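FACT complex subunit SPT16 (PDB 6A8M) probably reorganises nucleosomes as a subunit of the histone chaperone FACT, this chain being its N-terminal lobe and the peptidase-like domain of the M24 family. Local coordinates at residues 183-188 with 296-301; 316-321 with 415-420; 322-327 with 347-352; 362-367 with 377-382; 387-392 with 421-426. All coordinates share one frame; numbering follows the deposited sequence.

All five contacts draw on the peptidase-like part of the chain. Contacts 1 and 2 are buried: each sets a helix against a strand, the first with a run of polar bonds beside its packing, the second mainly by leucines, with no hydrogen bond across. Contact 3 shares helix 312-332 with contact 2 but lies farther out, so a tyrosine and the aliphatic part of a glutamate serve there. Contacts 4 and 5, both partly buried, reach the same antiparallel sheet and rely on backbone bonds and on glycines with unusual angles. Strand 412-424 serves contacts 2 and 5, and through Thr-420 it also meets Asn-301 of contact 1.

Contact 1: 183-188 with 296-301; sequences AYLQVS and KNYCSN
Tyr-184 reaches from helix 179-208 across the hairpin end at 296-301, and its atoms meet two partners in turn. CB, at the start, rests on Tyr-298 CD1 at 3.7 Å. With CG beside the backbone N (chi1 -62°), the ring swings out over the turn: its CD2 lies 3.7 Å from Tyr-298 CD1, the two rings inclined obliquely with their planes 34° apart. Farther out, Lys-296 CD sits over one ring face, shifted toward the rim, 3.5 Å from Tyr-184 CE1. At the tip Tyr-184 OH accepts a hydrogen bond from Lys-296 NZ at 3.2 Å, and Glu-247 ties both ends together, by a hydrogen bond to the hydroxyl and a salt bridge to the ammonium. With an alanine here, Lys-296 CD would probably lose its ring face and the ammonium group one of its partners. Lys-296 and Asn-297 both have positive phi, close to a type I' turn joining strands 285-295 and 298-308; the helix thus packs on one of the curved sheets of the pita-bread fold of M24 proteins. One turn along the helix, Ser-188 OG and Ser-300 OG share a hydrogen bond of 2.7 Å, and Ser-192 continues it. Small hydroxyls suit this close approach of helix and strand, where Ser-188 OG also has Tyr-298 O at 3.0 Å as a possible acceptor. Between these polar ends Leu-185 CD2 presses on the carbonyl of Cys-299, its carbon 3.1 Å from that O, which is buried without a hydrogen-bonding partner.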
# COMPACT_ATOMS: atom_id res chain seq x y z
N ALA A 183 9.89 -8.89 -6.02
CA ALA A 183 9.23 -9.97 -6.75
C ALA A 183 7.74 -10.00 -6.45
O ALA A 183 6.92 -10.10 -7.36
CB ALA A 183 9.89 -11.31 -6.42
N TYR A 184 7.36 -9.88 -5.17
CA TYR A 184 5.93 -9.89 -4.86
C TYR A 184 5.22 -8.71 -5.51
O TYR A 184 4.07 -8.84 -5.95
CB TYR A 184 5.71 -9.87 -3.35
CG TYR A 184 6.27 -11.09 -2.64
CD1 TYR A 184 6.27 -12.36 -3.24
CD2 TYR A 184 6.77 -10.97 -1.35
CE1 TYR A 184 6.80 -13.45 -2.58
CE2 TYR A 184 7.27 -12.07 -0.66
CZ TYR A 184 7.28 -13.30 -1.29
OH TYR A 184 7.80 -14.38 -0.60
N LEU A 185 5.88 -7.54 -5.56
CA LEU A 185 5.28 -6.39 -6.23
C LEU A 185 5.12 -6.63 -7.73
O LEU A 185 4.15 -6.14 -8.33
CB LEU A 185 6.14 -5.13 -5.99
CG LEU A 185 6.02 -4.60 -4.56
CD1 LEU A 185 7.22 -3.70 -4.27
CD2 LEU A 185 4.76 -3.81 -4.38
N GLN A 186 6.04 -7.37 -8.35
CA GLN A 186 5.85 -7.67 -9.77
C GLN A 186 4.71 -8.66 -9.97
O GLN A 186 3.94 -8.54 -10.94
CB GLN A 186 7.15 -8.19 -10.40
CG GLN A 186 7.00 -8.54 -11.88
CD GLN A 186 6.74 -7.34 -12.78
OE1 GLN A 186 7.67 -6.77 -13.36
NE2 GLN A 186 5.45 -6.99 -12.95
N VAL A 187 4.58 -9.65 -9.09
CA VAL A 187 3.46 -10.58 -9.20
C VAL A 187 2.16 -9.82 -9.05
O VAL A 187 1.24 -9.95 -9.87
CB VAL A 187 3.56 -11.69 -8.13
CG1 VAL A 187 2.31 -12.57 -8.16
CG2 VAL A 187 4.80 -12.57 -8.37
N SER A 188 2.07 -9.00 -8.00
CA SER A 188 0.88 -8.19 -7.76
C SER A 188 0.53 -7.34 -8.97
O SER A 188 -0.64 -7.26 -9.39
CB SER A 188 1.11 -7.30 -6.55
OG SER A 188 -0.02 -6.49 -6.33
N LYS A 296 0.74 -11.51 -1.50
CA LYS A 296 1.44 -11.65 -0.22
C LYS A 296 1.61 -10.29 0.45
O LYS A 296 2.68 -9.95 0.97
CB LYS A 296 2.78 -12.34 -0.41
CG LYS A 296 2.60 -13.80 -0.79
CD LYS A 296 3.93 -14.56 -0.85
CE LYS A 296 4.39 -15.02 0.52
NZ LYS A 296 5.36 -16.17 0.41
N ASN A 297 0.52 -9.52 0.43
CA ASN A 297 0.30 -8.23 1.08
C ASN A 297 0.96 -7.06 0.35
O ASN A 297 0.79 -5.91 0.80
CB ASN A 297 0.73 -8.21 2.56
CG ASN A 297 0.10 -9.36 3.36
OD1 ASN A 297 0.79 -10.16 3.99
ND2 ASN A 297 -1.21 -9.44 3.31
N TYR A 298 1.67 -7.29 -0.77
CA TYR A 298 2.32 -6.20 -1.50
C TYR A 298 1.36 -5.62 -2.54
O TYR A 298 0.92 -6.33 -3.44
CB TYR A 298 3.64 -6.69 -2.12
CG TYR A 298 4.63 -6.82 -1.01
CD1 TYR A 298 4.74 -8.02 -0.28
CD2 TYR A 298 5.40 -5.74 -0.62
CE1 TYR A 298 5.60 -8.09 0.81
CE2 TYR A 298 6.30 -5.84 0.45
CZ TYR A 298 6.36 -7.00 1.16
OH TYR A 298 7.20 -7.05 2.25
N CYS A 299 1.05 -4.32 -2.41
CA CYS A 299 0.08 -3.62 -3.25
C CYS A 299 0.68 -3.15 -4.57
O CYS A 299 1.84 -2.73 -4.65
CB CYS A 299 -0.46 -2.39 -2.54
SG CYS A 299 -1.32 -2.76 -1.00
N SER A 300 -0.17 -3.16 -5.60
CA SER A 300 0.08 -2.53 -6.89
C SER A 300 -1.18 -1.77 -7.30
O SER A 300 -2.25 -1.90 -6.69
CB SER A 300 0.47 -3.56 -7.97
OG SER A 300 -0.56 -4.51 -8.15
N ASN A 301 -1.04 -0.96 -8.35
CA ASN A 301 -2.12 -0.08 -8.78
C ASN A 301 -1.99 0.14 -10.27
O ASN A 301 -0.87 0.24 -10.78
CB ASN A 301 -2.09 1.28 -8.06
CG ASN A 301 -3.33 2.08 -8.32
OD1 ASN A 301 -4.43 1.57 -8.13
ND2 ASN A 301 -3.17 3.33 -8.81

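Contact 2: 316-321 with 415-420; sequences DNYDFL and LQLADT
Leu-321 of helix 312-332 carries the apolar packing against strand 412-424, laying one methyl between two leucines of the strand. Its CD2 is 3.8 Å from Leu-415 CB and 3.9 Å from Leu-417 CB. The placement follows from chi1 of 177°, which turns CG from the backbone N and sends the branch out to the strand. Leu-321 and Leu-415 lie side by side, pointing opposite ways, whereas Leu-417 crosses at a slant. Leucine suits all three places: its branched, apolar end fills the buried space between helix and sheet and brings in no polar group needing a partner. A second kind of contact involves polar residues: Asn-317 CB touches Leu-415 CD1 at 3.6 Å, and Tyr-318 OH comes only loosely near Leu-417 CD1, at 4.2 Å. Their polar ends are bonded outside the two segments, Asn-317 ND2 to the hydroxyl of Tyr-413 and Tyr-318 OH to the carbonyl of Lys-436. No hydrogen bond crosses. The segment axes run nearly alongside, 24° apart, with 9.3 Å between them. Leu-415 and Leu-417 point to the helix; Gln-416 points away and its side chain touches strand 285-295: a helix laid along a strand, as in the pita-bread fold of the M24 family.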
# COMPACT_ATOMS: atom_id res chain seq x y z
N ASP A 316 -6.36 14.65 -27.90
CA ASP A 316 -5.16 15.45 -27.74
C ASP A 316 -4.71 15.47 -26.28
O ASP A 316 -3.51 15.35 -25.98
CB ASP A 316 -5.41 16.87 -28.25
CG ASP A 316 -5.54 16.95 -29.77
OD1 ASP A 316 -5.26 15.94 -30.46
OD2 ASP A 316 -5.92 18.03 -30.29
N ASN A 317 -5.66 15.61 -25.36
CA ASN A 317 -5.28 15.66 -23.95
C ASN A 317 -4.90 14.29 -23.42
O ASN A 317 -4.06 14.20 -22.53
CB ASN A 317 -6.39 16.30 -23.14
CG ASN A 317 -6.51 17.79 -23.41
OD1 ASN A 317 -5.53 18.42 -23.83
ND2 ASN A 317 -7.70 18.34 -23.24
N TYR A 318 -5.49 13.22 -23.96
CA TYR A 318 -5.01 11.90 -23.57
C TYR A 318 -3.60 11.66 -24.08
O TYR A 318 -2.77 11.07 -23.38
CB TYR A 318 -5.94 10.79 -24.07
CG TYR A 318 -5.41 9.44 -23.63
CD1 TYR A 318 -5.66 8.97 -22.36
CD2 TYR A 318 -4.60 8.68 -24.46
CE1 TYR A 318 -5.14 7.74 -21.93
CE2 TYR A 318 -4.09 7.45 -24.05
CZ TYR A 318 -4.37 6.99 -22.77
OH TYR A 318 -3.86 5.79 -22.32
N ASP A 319 -3.30 12.11 -25.30
CA ASP A 319 -1.93 12.00 -25.81
C ASP A 319 -0.97 12.73 -24.89
O ASP A 319 0.12 12.23 -24.59
CB ASP A 319 -1.83 12.57 -27.22
CG ASP A 319 -2.52 11.69 -28.26
OD1 ASP A 319 -2.77 10.50 -27.96
OD2 ASP A 319 -2.79 12.21 -29.36
N PHE A 320 -1.34 13.94 -24.46
CA PHE A 320 -0.51 14.69 -23.52
C PHE A 320 -0.35 13.96 -22.20
O PHE A 320 0.76 13.91 -21.65
CB PHE A 320 -1.11 16.08 -23.27
CG PHE A 320 -0.50 16.76 -22.09
CD1 PHE A 320 0.74 17.34 -22.21
CD2 PHE A 320 -1.13 16.73 -20.85
CE1 PHE A 320 1.33 17.95 -21.12
CE2 PHE A 320 -0.54 17.32 -19.75
CZ PHE A 320 0.69 17.92 -19.89
N LEU A 321 -1.43 13.39 -21.66
CA LEU A 321 -1.35 12.67 -20.40
C LEU A 321 -0.30 11.56 -20.46
O LEU A 321 0.47 11.37 -19.51
CB LEU A 321 -2.73 12.09 -20.04
CG LEU A 321 -2.87 11.24 -18.79
CD1 LEU A 321 -2.57 12.09 -17.56
CD2 LEU A 321 -4.28 10.67 -18.74
N LEU A 415 -9.58 12.65 -17.04
CA LEU A 415 -8.52 11.78 -17.52
C LEU A 415 -7.76 11.24 -16.33
O LEU A 415 -7.47 11.98 -15.39
CB LEU A 415 -7.53 12.52 -18.45
CG LEU A 415 -8.16 13.15 -19.69
CD1 LEU A 415 -7.16 14.07 -20.40
CD2 LEU A 415 -8.67 12.07 -20.65
N GLN A 416 -7.37 9.97 -16.40
CA GLN A 416 -6.60 9.44 -15.30
C GLN A 416 -5.75 8.28 -15.78
O GLN A 416 -6.24 7.40 -16.49
CB GLN A 416 -7.51 9.01 -14.14
CG GLN A 416 -6.75 8.51 -12.94
CD GLN A 416 -7.64 8.39 -11.74
OE1 GLN A 416 -8.64 7.64 -11.76
NE2 GLN A 416 -7.32 9.13 -10.69
N LEU A 417 -4.49 8.26 -15.36
CA LEU A 417 -3.57 7.19 -15.74
C LEU A 417 -2.72 6.86 -14.53
O LEU A 417 -2.21 7.78 -13.89
CB LEU A 417 -2.68 7.66 -16.90
CG LEU A 417 -1.76 6.63 -17.56
CD1 LEU A 417 -2.61 5.59 -18.30
CD2 LEU A 417 -0.80 7.34 -18.51
N ALA A 418 -2.56 5.58 -14.22
CA ALA A 418 -1.69 5.18 -13.11
C ALA A 418 -0.95 3.91 -13.47
O ALA A 418 -1.48 3.02 -14.13
CB ALA A 418 -2.48 4.99 -11.79
N ASP A 419 0.30 3.81 -13.00
CA ASP A 419 1.10 2.61 -13.15
C ASP A 419 1.96 2.42 -11.92
O ASP A 419 2.28 3.38 -11.21
CB ASP A 419 1.99 2.66 -14.42
CG ASP A 419 1.20 2.35 -15.67
OD1 ASP A 419 0.83 1.18 -15.85
OD2 ASP A 419 0.94 3.27 -16.47
N THR A 420 2.36 1.17 -11.69
CA THR A 420 3.26 0.83 -10.60
C THR A 420 4.70 0.84 -11.11
O THR A 420 5.00 0.22 -12.13
CB THR A 420 2.88 -0.54 -10.03
OG1 THR A 420 1.50 -0.46 -9.61
CG2 THR A 420 3.76 -0.93 -8.86

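Contact 3: 322-327 with 347-352; sequences LLLQEE and VNYINS
Tyr-349 of helix 339-353 projects into the groove of helix 312-332 between Leu-323, Leu-324 and Glu-327. The apolar packing comes first. Leu-324 uses both methyls: CD1 lies 3.7 Å from Tyr-349 CD2, and CD2 lies 3.9 Å from Ile-350 CG1. At the far end of the ring the hydroxyl rests against the next leucine, Tyr-349 OH lying 3.4 Å from Leu-323 CB. A CH-pi contact forms the second group. Glu-327 CB stands over one ring face, 4.2 Å from the ring centroid of Tyr-349 and 13° off its normal. The glutamate chain bends at chi2 (70°), which turns its carboxylate nearly parallel to the ring, the planes 10° apart, while OE2 is hydrogen-bonded to Asn-331. The polar contacts between the helices run through one water, which donates to Leu-323 O at 2.7 Å and reaches Tyr-349 OH only weakly. Tyrosine suits this partly exposed place, its ring filling the interface and its hydroxyl ending near water. A serine in its place would probably open a gap beside Leu-324 CD1 and leave the aliphatic part of Glu-327 without a ring to lie on. The two segments run roughly antiparallel, their axes 10.2 Å apart. Leu-324 and Ile-350 also touch Phe-401 of the sheet, whereas the outer side has a glutamate and a water, so the chemistry implies a helix pair that is apolar toward the sheet and more polar toward solvent.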
# COMPACT_ATOMS: atom_id res chain seq x y z
N LEU A 322 -0.23 10.85 -21.60
CA LEU A 322 0.81 9.84 -21.77
C LEU A 322 2.21 10.45 -21.70
O LEU A 322 3.11 9.88 -21.06
CB LEU A 322 0.65 9.12 -23.10
CG LEU A 322 -0.43 8.06 -23.21
CD1 LEU A 322 -0.47 7.54 -24.66
CD2 LEU A 322 -0.19 6.93 -22.21
N LEU A 323 2.41 11.57 -22.40
CA LEU A 323 3.70 12.25 -22.41
C LEU A 323 4.08 12.74 -21.02
O LEU A 323 5.25 12.69 -20.63
CB LEU A 323 3.67 13.42 -23.39
CG LEU A 323 3.47 13.02 -24.86
CD1 LEU A 323 3.40 14.22 -25.77
CD2 LEU A 323 4.60 12.09 -25.28
N LEU A 324 3.09 13.21 -20.25
CA LEU A 324 3.35 13.68 -18.89
C LEU A 324 3.78 12.53 -17.99
O LEU A 324 4.73 12.66 -17.20
CB LEU A 324 2.10 14.37 -18.34
CG LEU A 324 2.16 14.73 -16.85
CD1 LEU A 324 3.26 15.79 -16.66
CD2 LEU A 324 0.83 15.28 -16.38
N GLN A 325 3.08 11.40 -18.06
CA GLN A 325 3.49 10.25 -17.26
C GLN A 325 4.91 9.83 -17.61
O GLN A 325 5.72 9.54 -16.72
CB GLN A 325 2.53 9.07 -17.46
CG GLN A 325 2.78 7.97 -16.42
CD GLN A 325 2.25 6.61 -16.81
OE1 GLN A 325 2.48 6.13 -17.93
NE2 GLN A 325 1.57 5.95 -15.88
N GLU A 326 5.23 9.82 -18.90
CA GLU A 326 6.57 9.46 -19.32
C GLU A 326 7.60 10.43 -18.75
O GLU A 326 8.67 10.02 -18.30
CB GLU A 326 6.64 9.44 -20.85
CG GLU A 326 8.03 9.20 -21.42
CD GLU A 326 8.54 7.80 -21.16
OE1 GLU A 326 7.73 6.86 -21.07
OE2 GLU A 326 9.78 7.63 -21.02
N GLU A 327 7.29 11.74 -18.77
CA GLU A 327 8.19 12.72 -18.17
C GLU A 327 8.42 12.43 -16.70
O GLU A 327 9.55 12.52 -16.21
CB GLU A 327 7.61 14.13 -18.38
CG GLU A 327 8.19 15.24 -17.49
CD GLU A 327 9.62 15.64 -17.82
OE1 GLU A 327 10.18 15.13 -18.81
OE2 GLU A 327 10.20 16.48 -17.09
N VAL A 347 4.02 19.80 -12.84
CA VAL A 347 3.34 21.08 -13.02
C VAL A 347 4.03 21.89 -14.11
O VAL A 347 3.37 22.53 -14.93
CB VAL A 347 3.30 21.85 -11.69
CG1 VAL A 347 2.77 23.27 -11.92
CG2 VAL A 347 2.44 21.07 -10.70
N ASN A 348 5.36 21.89 -14.11
CA ASN A 348 6.11 22.60 -15.14
C ASN A 348 5.74 22.09 -16.53
O ASN A 348 5.55 22.88 -17.47
CB ASN A 348 7.62 22.43 -14.93
CG ASN A 348 8.12 23.10 -13.68
OD1 ASN A 348 7.43 23.89 -13.04
ND2 ASN A 348 9.36 22.78 -13.31
N TYR A 349 5.68 20.77 -16.68
CA TYR A 349 5.42 20.19 -17.99
C TYR A 349 4.02 20.55 -18.48
O TYR A 349 3.83 20.86 -19.66
CB TYR A 349 5.61 18.67 -17.90
CG TYR A 349 5.70 17.95 -19.23
CD1 TYR A 349 6.90 17.88 -19.93
CD2 TYR A 349 4.58 17.33 -19.77
CE1 TYR A 349 6.97 17.22 -21.14
CE2 TYR A 349 4.65 16.67 -20.98
CZ TYR A 349 5.84 16.62 -21.66
OH TYR A 349 5.89 15.96 -22.88
N ILE A 350 3.04 20.58 -17.58
CA ILE A 350 1.68 20.96 -17.98
C ILE A 350 1.63 22.43 -18.37
O ILE A 350 1.00 22.81 -19.36
CB ILE A 350 0.69 20.68 -16.84
CG1 ILE A 350 0.58 19.20 -16.54
CG2 ILE A 350 -0.67 21.23 -17.17
CD1 ILE A 350 0.10 18.97 -15.12
N ASN A 351 2.28 23.29 -17.58
CA ASN A 351 2.28 24.72 -17.88
C ASN A 351 2.90 24.98 -19.23
O ASN A 351 2.47 25.87 -19.98
CB ASN A 351 3.02 25.47 -16.78
CG ASN A 351 3.17 26.96 -17.07
OD1 ASN A 351 2.30 27.75 -16.72
ND2 ASN A 351 4.29 27.34 -17.69
N SER A 352 3.93 24.20 -19.57
CA SER A 352 4.61 24.36 -20.85
C SER A 352 3.69 24.00 -22.01
O SER A 352 3.59 24.75 -22.99
CB SER A 352 5.86 23.50 -20.90
OG SER A 352 6.55 23.75 -22.11
O HOH W 1 7.42 12.90 -22.19

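Contact 4: 362-367 with 377-382; sequences TKNVGS and QFVLNN
A beta hairpin at the margin of an antiparallel sheet pairs Val-365 and Gly-366 with Leu-380. Val-365 N donates to Leu-380 O at 2.8 Å, and Leu-380 N donates almost straight (176°) to Gly-366 O, also at 2.8 Å but from above the carbonyl plane. Two successive residues thus face one, a beta bulge, with Leu-380 the centre of an inverse gamma turn. Gly-366 has a positive phi of 121°, where a CB would jam against the preceding carbonyl O. Its N-H goes to Asn-364 OD1 (2.9 Å), in the carbonyl plane and on a lone pair: an Asx turn, for which asparagine brings the side-chain carbonyl, with OD1 also accepting from Arg-374. On its other side strand 364-368 pairs with strand 394-405, leaving strand 379-381 outermost in the sheet. Val-365 CG2 lies 3.6 Å from Leu-380 CB, the side chains crossing at about a right angle; apolar residues suit this spot, since Leu-380 goes on to Phe-395 and Ile-397. Asn-364 CB meets Val-379 CG1 at 3.6 Å. Ser-367 and Val-379 form an antiparallel non-hydrogen-bonded pair. At the open end of the hairpin a water donates to Lys-363 O and accepts from Asn-382 N, bridging the strands.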
# COMPACT_ATOMS: atom_id res chain seq x y z
N THR A 362 -4.69 16.88 -10.63
CA THR A 362 -4.59 16.36 -9.27
C THR A 362 -3.46 17.07 -8.53
O THR A 362 -2.46 17.46 -9.13
CB THR A 362 -4.35 14.83 -9.33
OG1 THR A 362 -3.25 14.50 -10.21
CG2 THR A 362 -5.60 14.13 -9.88
N LYS A 363 -3.65 17.30 -7.23
CA LYS A 363 -2.63 17.98 -6.45
C LYS A 363 -1.51 17.05 -5.96
O LYS A 363 -0.68 17.44 -5.12
CB LYS A 363 -3.29 18.71 -5.27
CG LYS A 363 -4.21 19.85 -5.72
CD LYS A 363 -3.40 20.91 -6.51
CE LYS A 363 -4.23 22.18 -6.83
NZ LYS A 363 -3.45 23.09 -7.73
N ASN A 364 -1.48 15.82 -6.46
CA ASN A 364 -0.34 14.94 -6.22
C ASN A 364 -0.24 14.01 -7.41
O ASN A 364 -1.21 13.84 -8.17
CB ASN A 364 -0.52 14.14 -4.92
CG ASN A 364 -1.66 13.13 -5.01
OD1 ASN A 364 -1.46 11.99 -5.43
ND2 ASN A 364 -2.86 13.55 -4.63
N VAL A 365 0.92 13.37 -7.58
CA VAL A 365 1.04 12.38 -8.65
C VAL A 365 1.29 10.99 -8.08
O VAL A 365 1.90 10.14 -8.73
CB VAL A 365 2.11 12.78 -9.69
CG1 VAL A 365 1.63 14.04 -10.45
CG2 VAL A 365 3.50 13.00 -9.08
N GLY A 366 0.75 10.72 -6.90
CA GLY A 366 0.77 9.37 -6.40
C GLY A 366 1.49 9.26 -5.08
O GLY A 366 1.59 10.25 -4.33
N SER A 367 2.00 8.08 -4.76
CA SER A 367 2.68 7.91 -3.49
C SER A 367 3.61 6.72 -3.54
O SER A 367 3.54 5.89 -4.45
CB SER A 367 1.67 7.71 -2.35
OG SER A 367 1.17 6.39 -2.38
N GLN A 377 2.91 9.48 4.29
CA GLN A 377 4.16 10.14 4.62
C GLN A 377 5.03 10.37 3.39
O GLN A 377 6.09 10.99 3.52
CB GLN A 377 4.96 9.29 5.61
CG GLN A 377 4.21 8.91 6.87
CD GLN A 377 3.88 10.12 7.71
OE1 GLN A 377 4.72 11.01 7.89
NE2 GLN A 377 2.65 10.17 8.22
N PHE A 378 4.64 9.86 2.23
CA PHE A 378 5.46 9.98 1.03
C PHE A 378 4.51 10.12 -0.16
O PHE A 378 4.50 9.32 -1.08
CB PHE A 378 6.40 8.78 0.91
CG PHE A 378 7.64 9.02 0.06
CD1 PHE A 378 7.58 9.73 -1.14
CD2 PHE A 378 8.86 8.48 0.44
CE1 PHE A 378 8.72 9.92 -1.93
CE2 PHE A 378 10.01 8.68 -0.32
CZ PHE A 378 9.95 9.40 -1.51
N VAL A 379 3.65 11.16 -0.11
CA VAL A 379 2.79 11.53 -1.22
C VAL A 379 3.56 12.45 -2.15
O VAL A 379 4.31 13.33 -1.69
CB VAL A 379 1.49 12.19 -0.71
CG1 VAL A 379 0.67 12.71 -1.85
CG2 VAL A 379 0.64 11.17 0.09
N LEU A 380 3.37 12.27 -3.46
CA LEU A 380 4.12 13.04 -4.45
C LEU A 380 3.37 14.34 -4.71
O LEU A 380 2.67 14.50 -5.71
CB LEU A 380 4.34 12.23 -5.71
CG LEU A 380 5.07 10.90 -5.49
CD1 LEU A 380 5.20 10.11 -6.81
CD2 LEU A 380 6.45 11.15 -4.89
N ASN A 381 3.50 15.29 -3.77
CA ASN A 381 2.84 16.58 -3.86
C ASN A 381 3.85 17.69 -3.58
O ASN A 381 5.02 17.43 -3.27
CB ASN A 381 1.66 16.64 -2.88
CG ASN A 381 2.08 16.46 -1.43
OD1 ASN A 381 3.21 16.75 -1.05
ND2 ASN A 381 1.14 16.00 -0.61
N ASN A 382 3.38 18.94 -3.67
CA ASN A 382 4.27 20.09 -3.49
C ASN A 382 4.71 20.25 -2.03
O ASN A 382 5.75 20.88 -1.77
CB ASN A 382 3.58 21.37 -3.99
CG ASN A 382 4.31 22.65 -3.55
OD1 ASN A 382 4.06 23.18 -2.47
ND2 ASN A 382 5.21 23.15 -4.41
O HOH W 2 0.61 19.64 -4.33

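Contact 5: 387-392 with 421-426; sequences RKVENG and VQLTSG
Gly-392 N donates to Leu-423 O at 2.9 Å, meeting that oxygen from one face of its carbonyl plane. From the opposite face comes Gln-422 NE2, at 3.1 Å from Leu-423 O and nearly straight (174°), so two N-H groups grip one buried carbonyl. The glutamine can do this because its chain bends at chi2 (72°) and doubles back on its own strand, with the acceptor close to its amide plane. The same nitrogen makes a weak bond to Gly-392 O, at 3.0 Å from NE2; an amide with two hydrogens suits the double role. Glycine is equally apt at Gly-392, whose positive phi would jam a CB against the carbonyl O of Asn-391, and whose backbone also bonds to Lys-177. Farther out, the side-chain end of Asn-391 lies against the backbone of Thr-424 and Ser-425, where strand 412-424 ends. Thr-424 OG1 bonds to Gly-427 O just beyond. The packing is modest: Val-389 CG1 touches Leu-423 CG at 3.9 Å, the side chains crossing at about a right angle, and both valine and leucine also touch Phe-395. Leu-423 CB lies 3.8 Å from Glu-390 O. The irregular segment 387-392, which leads into strand 394-405, is thus held to the end of strand 412-424, the partner of that strand in the antiparallel sheet of the peptidase-like M24 fold.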
# COMPACT_ATOMS: atom_id res chain seq x y z
N ARG A 387 11.19 13.97 2.18
CA ARG A 387 11.51 12.60 1.82
C ARG A 387 12.32 12.63 0.53
O ARG A 387 12.31 13.60 -0.22
CB ARG A 387 10.25 11.74 1.62
CG ARG A 387 9.32 11.76 2.81
CD ARG A 387 9.93 11.08 4.01
NE ARG A 387 10.22 9.67 3.77
CZ ARG A 387 9.37 8.68 4.00
NH1 ARG A 387 8.16 8.94 4.48
NH2 ARG A 387 9.74 7.43 3.75
N LYS A 388 13.06 11.54 0.30
CA LYS A 388 13.95 11.42 -0.84
C LYS A 388 13.75 10.05 -1.47
O LYS A 388 13.66 9.05 -0.76
CB LYS A 388 15.41 11.60 -0.41
CG LYS A 388 15.76 13.07 -0.11
CD LYS A 388 17.23 13.29 0.16
CE LYS A 388 17.47 14.78 0.39
NZ LYS A 388 18.91 15.16 0.34
N VAL A 389 13.63 10.03 -2.80
CA VAL A 389 13.54 8.77 -3.52
C VAL A 389 14.83 7.98 -3.32
O VAL A 389 15.93 8.53 -3.38
CB VAL A 389 13.29 9.02 -5.01
CG1 VAL A 389 13.38 7.72 -5.80
CG2 VAL A 389 11.92 9.65 -5.23
N GLU A 390 14.69 6.68 -3.09
CA GLU A 390 15.84 5.80 -2.96
C GLU A 390 15.69 4.64 -3.93
O GLU A 390 14.57 4.24 -4.26
CB GLU A 390 15.98 5.22 -1.55
CG GLU A 390 16.25 6.20 -0.41
CD GLU A 390 16.06 5.52 0.95
OE1 GLU A 390 17.05 4.99 1.49
OE2 GLU A 390 14.90 5.46 1.44
N ASN A 391 16.82 4.09 -4.37
CA ASN A 391 16.80 2.83 -5.10
C ASN A 391 16.06 1.78 -4.27
O ASN A 391 16.27 1.67 -3.06
CB ASN A 391 18.23 2.38 -5.41
CG ASN A 391 18.28 1.16 -6.32
OD1 ASN A 391 17.31 0.84 -7.01
ND2 ASN A 391 19.43 0.48 -6.34
N GLY A 392 15.17 1.04 -4.93
CA GLY A 392 14.35 0.04 -4.27
C GLY A 392 12.98 0.52 -3.85
O GLY A 392 12.14 -0.30 -3.42
N VAL A 421 5.57 1.58 -10.43
CA VAL A 421 6.93 1.81 -10.90
C VAL A 421 7.91 1.44 -9.79
O VAL A 421 7.80 1.96 -8.67
CB VAL A 421 7.15 3.27 -11.33
CG1 VAL A 421 8.60 3.46 -11.82
CG2 VAL A 421 6.13 3.70 -12.40
N GLN A 422 8.87 0.60 -10.11
CA GLN A 422 9.89 0.13 -9.18
C GLN A 422 11.21 0.82 -9.51
O GLN A 422 11.66 0.76 -10.65
CB GLN A 422 10.06 -1.38 -9.30
CG GLN A 422 11.20 -1.93 -8.48
CD GLN A 422 10.90 -1.92 -6.99
OE1 GLN A 422 9.87 -2.44 -6.55
NE2 GLN A 422 11.78 -1.32 -6.21
N LEU A 423 11.84 1.43 -8.51
CA LEU A 423 13.21 1.92 -8.70
C LEU A 423 14.16 0.75 -8.55
O LEU A 423 14.17 0.09 -7.51
CB LEU A 423 13.57 3.00 -7.67
CG LEU A 423 13.25 4.46 -7.97
CD1 LEU A 423 14.04 4.96 -9.20
CD2 LEU A 423 11.77 4.62 -8.18
N THR A 424 14.96 0.49 -9.59
CA THR A 424 16.02 -0.51 -9.55
C THR A 424 17.36 0.13 -9.84
O THR A 424 17.46 1.31 -10.19
CB THR A 424 15.77 -1.64 -10.56
OG1 THR A 424 16.07 -1.16 -11.87
CG2 THR A 424 14.31 -2.06 -10.52
N SER A 425 18.43 -0.67 -9.70
CA SER A 425 19.75 -0.14 -10.02
C SER A 425 19.83 0.25 -11.49
O SER A 425 20.60 1.16 -11.85
CB SER A 425 20.84 -1.17 -9.67
OG SER A 425 20.87 -1.44 -8.28
N GLY A 426 19.05 -0.40 -12.35
CA GLY A 426 18.97 -0.05 -13.75
C GLY A 426 18.04 1.09 -14.07
O GLY A 426 17.86 1.44 -15.24